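Local coordinates for protein adenosylmethionine-8-amino-7-oxononanoate aminotransferase (PDB 6ZHK) that probably transfers an amino group from S-adenosylmethionine to 8-amino-7-oxononanoate with pyridoxal phosphate as cofactor, in biotin synthesis, at residues 130-134 with 228-232; 136-142 with 261-265. All coordinates share one frame; numbering follows the deposited sequence.

Contact 1 packs the middle of helix 122-140 on strand 228-234 of the central sheet of the large domain, and contact 2 joins its C-terminal end to the loop that leads into strand 265-268; their centres lie about 8 Å apart. Residues 228-232 and 261-265 run side by side, and V231 N to I264 O, 2.9 Å, is probably a hydrogen bond between them. F229 O, at the corner of contact 1, also packs against Y137 CE2 of contact 2 at 3.2 Å. The predicted cofactor site lies nearer contact 1: the side chain of I130 is about 9 Å from those of A123 and D268, whereas the side chain of I264 in contact 2 is about 12 Å from that of D268.

Contact 1: 130-134 with 228-232; sequences IKMAY and VFCVI
The backbones draw closest at Y134 and F229, whose CA atoms are 5.4 Å apart where helix 122-140 passes the corner that the chain turns at F229 in strand 228-234. The CB of F229 is directed toward the helix, and its ring is the main body of the contact. Its CG sits between the backbone N and the carbonyl carbon (chi1 63°), which sets the ring against I130, A133 and Y134. CB of Y134 lies over one face, 4.2 Å from the ring centroid, a CH-pi contact. The Y134 ring itself stands T-shaped to F229, its edge toward the F229 face, with planes at 87° and centroids 5.6 Å apart. A133 CB lies at the edge, near the ring plane, 3.9 Å from CD1 of F229. I130 CG2 touches CE1 of F229 at 4.0 Å. This is helix-on-sheet packing in the large domain of a fold-type I aminotransferase: strand 228-234 runs parallel between strands 147-151 and 265-268. A133, the small residue facing the strand, also touches CB of C230 at 4.1 Å. Its methyl group lies 3.4 Å from F229 O, a buried carbonyl oxygen with no polar partner in the model. L178 and V174 of the second subunit pack on F229 and Y134 respectively, bringing the dimer interface up to the aromatic pair.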
loop_
_atom_site.group_PDB
_atom_site.type_symbol
_atom_site.label_atom_id
_atom_site.label_comp_id
_atom_site.label_asym_id
_atom_site.label_seq_id
_atom_site.Cartn_x
_atom_site.Cartn_y
_atom_site.Cartn_z
ATOM N N ILE A 130 9.109 1.529 10.723
ATOM C CA ILE A 130 9.292 2.782 11.460
ATOM C C ILE A 130 8.440 2.730 12.736
ATOM O O ILE A 130 8.919 3.106 13.807
ATOM C CB ILE A 130 8.946 4.007 10.548
ATOM C CG1 ILE A 130 10.074 4.291 9.558
ATOM C CG2 ILE A 130 8.549 5.268 11.331
ATOM C CD1 ILE A 130 9.611 5.291 8.446
ATOM N N LYS A 131 7.157 2.362 12.597
ATOM C CA LYS A 131 6.214 2.445 13.696
ATOM C C LYS A 131 6.547 1.416 14.758
ATOM O O LYS A 131 6.469 1.714 15.942
ATOM C CB LYS A 131 4.761 2.363 13.244
ATOM C CG LYS A 131 4.335 3.508 12.310
ATOM C CD LYS A 131 2.909 3.326 11.844
ATOM C CE LYS A 131 1.916 2.952 12.957
ATOM N NZ LYS A 131 0.523 2.924 12.425
ATOM N N MET A 132 7.009 0.227 14.338
ATOM C CA MET A 132 7.385 -0.809 15.281
ATOM C C MET A 132 8.575 -0.308 16.094
ATOM O O MET A 132 8.572 -0.498 17.309
ATOM C CB MET A 132 7.804 -2.076 14.494
ATOM C CG MET A 132 6.609 -2.827 13.932
ATOM S SD MET A 132 7.296 -4.146 12.933
ATOM C CE MET A 132 5.833 -5.130 12.607
ATOM N N ALA A 133 9.571 0.298 15.423
ATOM C CA ALA A 133 10.815 0.715 16.065
ATOM C C ALA A 133 10.477 1.824 17.069
ATOM O O ALA A 133 10.827 1.734 18.221
ATOM C CB ALA A 133 11.854 1.176 15.054
ATOM N N TYR A 134 9.613 2.760 16.631
ATOM C CA TYR A 134 9.249 3.900 17.461
ATOM C C TYR A 134 8.525 3.385 18.704
ATOM O O TYR A 134 8.837 3.788 19.861
ATOM C CB TYR A 134 8.381 4.907 16.691
ATOM C CG TYR A 134 8.007 6.081 17.596
ATOM C CD1 TYR A 134 8.924 7.109 17.816
ATOM C CD2 TYR A 134 6.792 6.119 18.287
ATOM C CE1 TYR A 134 8.625 8.172 18.677
ATOM C CE2 TYR A 134 6.512 7.141 19.170
ATOM C CZ TYR A 134 7.413 8.170 19.348
ATOM O OH TYR A 134 7.134 9.193 20.230
ATOM N N VAL A 228 17.315 8.408 19.143
ATOM C CA VAL A 228 17.005 7.870 17.807
ATOM C C VAL A 228 16.287 6.526 17.974
ATOM O O VAL A 228 16.686 5.747 18.844
ATOM C CB VAL A 228 18.346 7.766 17.035
ATOM C CG1 VAL A 228 18.428 6.602 16.062
ATOM C CG2 VAL A 228 18.681 9.096 16.352
ATOM N N PHE A 229 15.200 6.285 17.209
ATOM C CA PHE A 229 14.496 4.997 17.264
ATOM C C PHE A 229 14.911 4.002 16.179
ATOM O O PHE A 229 14.590 2.803 16.296
ATOM C CB PHE A 229 12.977 5.177 17.316
ATOM C CG PHE A 229 12.422 5.834 16.082
ATOM C CD1 PHE A 229 12.147 5.050 14.960
ATOM C CD2 PHE A 229 12.265 7.213 15.998
ATOM C CE1 PHE A 229 11.634 5.637 13.797
ATOM C CE2 PHE A 229 11.707 7.787 14.854
ATOM C CZ PHE A 229 11.388 7.006 13.749
ATOM N N CYS A 230 15.637 4.478 15.164
ATOM C CA CYS A 230 16.225 3.523 14.226
ATOM C C CYS A 230 17.311 4.167 13.361
ATOM O O CYS A 230 17.460 5.386 13.351
ATOM C CB CYS A 230 15.133 2.975 13.311
ATOM S SG CYS A 230 14.569 4.198 12.082
ATOM N N VAL A 231 18.143 3.301 12.746
ATOM C CA VAL A 231 18.983 3.573 11.593
ATOM C C VAL A 231 18.380 2.722 10.473
ATOM O O VAL A 231 18.001 1.596 10.727
ATOM C CB VAL A 231 20.450 3.179 11.851
ATOM C CG1 VAL A 231 21.199 3.127 10.506
ATOM C CG2 VAL A 231 21.110 4.138 12.861
ATOM N N ILE A 232 18.132 3.289 9.301
ATOM C CA ILE A 232 17.545 2.547 8.193
ATOM C C ILE A 232 18.415 2.795 6.969
ATOM O O ILE A 232 18.867 3.945 6.759
ATOM C CB ILE A 232 16.065 2.898 7.963
ATOM C CG1 ILE A 232 15.547 2.088 6.752
ATOM C CG2 ILE A 232 15.920 4.381 7.733
ATOM C CD1 ILE A 232 14.026 2.254 6.499
#

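Contact 2: 136-142 with 261-265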
loop_
_atom_site.group_PDB
_atom_site.type_symbol
_atom_site.label_atom_id
_atom_site.label_comp_id
_atom_site.label_asym_id
_atom_site.label_seq_id
_atom_site.Cartn_x
_atom_site.Cartn_y
_atom_site.Cartn_z
ATOM N N TYR A 136 8.301 0.340 19.882
ATOM C CA TYR A 136 9.117 -0.535 20.720
ATOM C C TYR A 136 9.717 0.264 21.887
ATOM O O TYR A 136 9.654 -0.157 23.055
ATOM C CB TYR A 136 10.244 -1.141 19.899
ATOM C CG TYR A 136 11.333 -1.852 20.672
ATOM C CD1 TYR A 136 11.158 -3.150 21.178
ATOM C CD2 TYR A 136 12.544 -1.224 20.897
ATOM C CE1 TYR A 136 12.208 -3.827 21.834
ATOM C CE2 TYR A 136 13.584 -1.885 21.565
ATOM C CZ TYR A 136 13.392 -3.156 22.070
ATOM O OH TYR A 136 14.450 -3.804 22.683
ATOM N N TYR A 137 10.371 1.387 21.577
ATOM C CA TYR A 137 11.091 2.105 22.620
ATOM C C TYR A 137 10.116 2.773 23.581
ATOM O O TYR A 137 10.381 2.831 24.772
ATOM C CB TYR A 137 12.050 3.154 22.047
ATOM C CG TYR A 137 13.263 2.535 21.385
ATOM C CD1 TYR A 137 14.239 1.904 22.148
ATOM C CD2 TYR A 137 13.412 2.543 19.992
ATOM C CE1 TYR A 137 15.375 1.343 21.564
ATOM C CE2 TYR A 137 14.548 1.991 19.412
ATOM C CZ TYR A 137 15.523 1.392 20.183
ATOM O OH TYR A 137 16.614 0.837 19.563
ATOM N N VAL A 138 8.964 3.249 23.082
ATOM C CA VAL A 138 8.011 3.785 24.029
ATOM C C VAL A 138 7.609 2.699 25.031
ATOM O O VAL A 138 7.484 2.952 26.250
ATOM C CB VAL A 138 6.764 4.264 23.271
ATOM C CG1 VAL A 138 5.627 4.522 24.233
ATOM C CG2 VAL A 138 7.079 5.479 22.409
ATOM N N LEU A 139 7.334 1.494 24.538
ATOM C CA LEU A 139 6.818 0.438 25.384
ATOM C C LEU A 139 7.916 -0.027 26.333
ATOM O O LEU A 139 7.624 -0.421 27.438
ATOM C CB LEU A 139 6.352 -0.755 24.516
ATOM C CG LEU A 139 5.008 -0.521 23.806
ATOM C CD1 LEU A 139 4.736 -1.636 22.813
ATOM C CD2 LEU A 139 3.877 -0.443 24.824
ATOM N N ARG A 140 9.146 0.003 25.870
ATOM C CA ARG A 140 10.253 -0.477 26.688
ATOM C C ARG A 140 10.611 0.551 27.775
ATOM O O ARG A 140 11.393 0.249 28.684
ATOM C CB ARG A 140 11.497 -0.675 25.827
ATOM C CG ARG A 140 12.571 -1.545 26.478
ATOM C CD ARG A 140 13.727 -1.709 25.499
ATOM N NE ARG A 140 14.532 -0.487 25.287
ATOM C CZ ARG A 140 15.777 -0.476 24.865
ATOM N NH1 ARG A 140 16.426 0.660 24.789
ATOM N NH2 ARG A 140 16.359 -1.591 24.461
ATOM N N GLY A 141 10.009 1.745 27.727
ATOM C CA GLY A 141 10.238 2.739 28.781
ATOM C C GLY A 141 11.284 3.783 28.427
ATOM O O GLY A 141 11.573 4.686 29.225
ATOM N N ASP A 142 11.815 3.741 27.203
ATOM C CA ASP A 142 12.724 4.803 26.770
ATOM C C ASP A 142 11.985 6.091 26.440
ATOM O O ASP A 142 10.852 6.033 25.977
ATOM C CB ASP A 142 13.525 4.401 25.537
ATOM C CG ASP A 142 14.311 3.123 25.728
ATOM O OD1 ASP A 142 13.700 2.095 26.020
ATOM O OD2 ASP A 142 15.536 3.180 25.548
ATOM N N ASN A 261 25.299 0.416 20.418
ATOM C CA ASN A 261 24.714 1.647 20.928
ATOM C C ASN A 261 23.216 1.519 21.151
ATOM O O ASN A 261 22.562 2.543 21.376
ATOM C CB ASN A 261 24.981 2.852 20.005
ATOM C CG ASN A 261 26.435 3.279 19.920
ATOM O OD1 ASN A 261 27.204 2.888 19.016
ATOM N ND2 ASN A 261 26.824 4.154 20.822
ATOM N N ASP A 262 22.673 0.292 21.145
ATOM C CA ASP A 262 21.302 0.066 21.547
ATOM C C ASP A 262 20.352 0.811 20.623
ATOM O O ASP A 262 19.398 1.400 21.114
ATOM C CB ASP A 262 21.037 0.472 23.010
ATOM C CG ASP A 262 19.664 0.052 23.533
ATOM O OD1 ASP A 262 19.152 -1.040 23.138
ATOM O OD2 ASP A 262 19.085 0.857 24.309
ATOM N N VAL A 263 20.627 0.785 19.310
ATOM C CA VAL A 263 19.696 1.336 18.330
ATOM C C VAL A 263 19.167 0.229 17.399
ATOM O O VAL A 263 19.927 -0.581 16.918
ATOM C CB VAL A 263 20.340 2.472 17.517
ATOM C CG1 VAL A 263 19.411 3.017 16.392
ATOM C CG2 VAL A 263 20.900 3.580 18.417
ATOM N N ILE A 264 17.863 0.228 17.075
ATOM C CA ILE A 264 17.274 -0.689 16.079
ATOM C C ILE A 264 17.838 -0.379 14.684
ATOM O O ILE A 264 17.933 0.788 14.257
ATOM C CB ILE A 264 15.726 -0.599 16.076
ATOM C CG1 ILE A 264 15.133 -1.460 17.195
ATOM C CG2 ILE A 264 15.166 -1.068 14.726
ATOM C CD1 ILE A 264 13.647 -1.146 17.434
ATOM N N PHE A 265 18.202 -1.464 13.960
ATOM C CA PHE A 265 18.689 -1.308 12.598
ATOM C C PHE A 265 17.655 -1.926 11.661
ATOM O O PHE A 265 17.310 -3.107 11.804
ATOM C CB PHE A 265 20.057 -2.000 12.408
ATOM C CG PHE A 265 20.625 -1.898 11.004
ATOM C CD1 PHE A 265 20.444 -0.747 10.235
ATOM C CD2 PHE A 265 21.352 -2.939 10.443
ATOM C CE1 PHE A 265 20.965 -0.646 8.950
ATOM C CE2 PHE A 265 21.862 -2.855 9.141
ATOM C CZ PHE A 265 21.674 -1.703 8.406
HETATM O O HOH W 1 17.657 -1.239 20.800
#
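R140, with CG anti to the backbone N (chi1 -163°) and its chain bent at chi3 (71°), meets D262, whose CG is likewise anti to its backbone N. The two flat groups come together end-on, 21° from coplanar: NH1 bonds to OD2 of D262 at 2.7 Å and NH2 to OD1 at 3.1 Å, each through a syn lone pair. A second pairing is side-on: NE and NH1 donate to OD1 and OD2 of D142, so NH1 serves both carboxylates. These four bonds fix the rotation of the guanidinium, and CE1 of Y137 lies 3.5 Å above one face, toward its rim. The network joins two Schellman motifs, at G141 ending helix 122-140 and at D262 ending helix 250-261, and thus ties both helix ends beside the central sheet of the fold-type I domain. R145 bridges to D142 and D262 as well and lies against Y137 as a cation-pi partner. A leucine in place of R140 would remove all four bonds and would probably leave the D142 and D262 carboxylates, OD2 atoms 4.4 Å apart, with less charge to offset their repulsion, though R145 would remain. Deeper in, Y137 OH accepts a weak bond from I264 N at 2.8 Å, and one water links this hydroxyl to OD1 of D262. I264 CD1 packs against CD2 of Y136 at 3.6 Å and CE2 of Y137 at 3.8 Å, while Y136 OH bonds to E318.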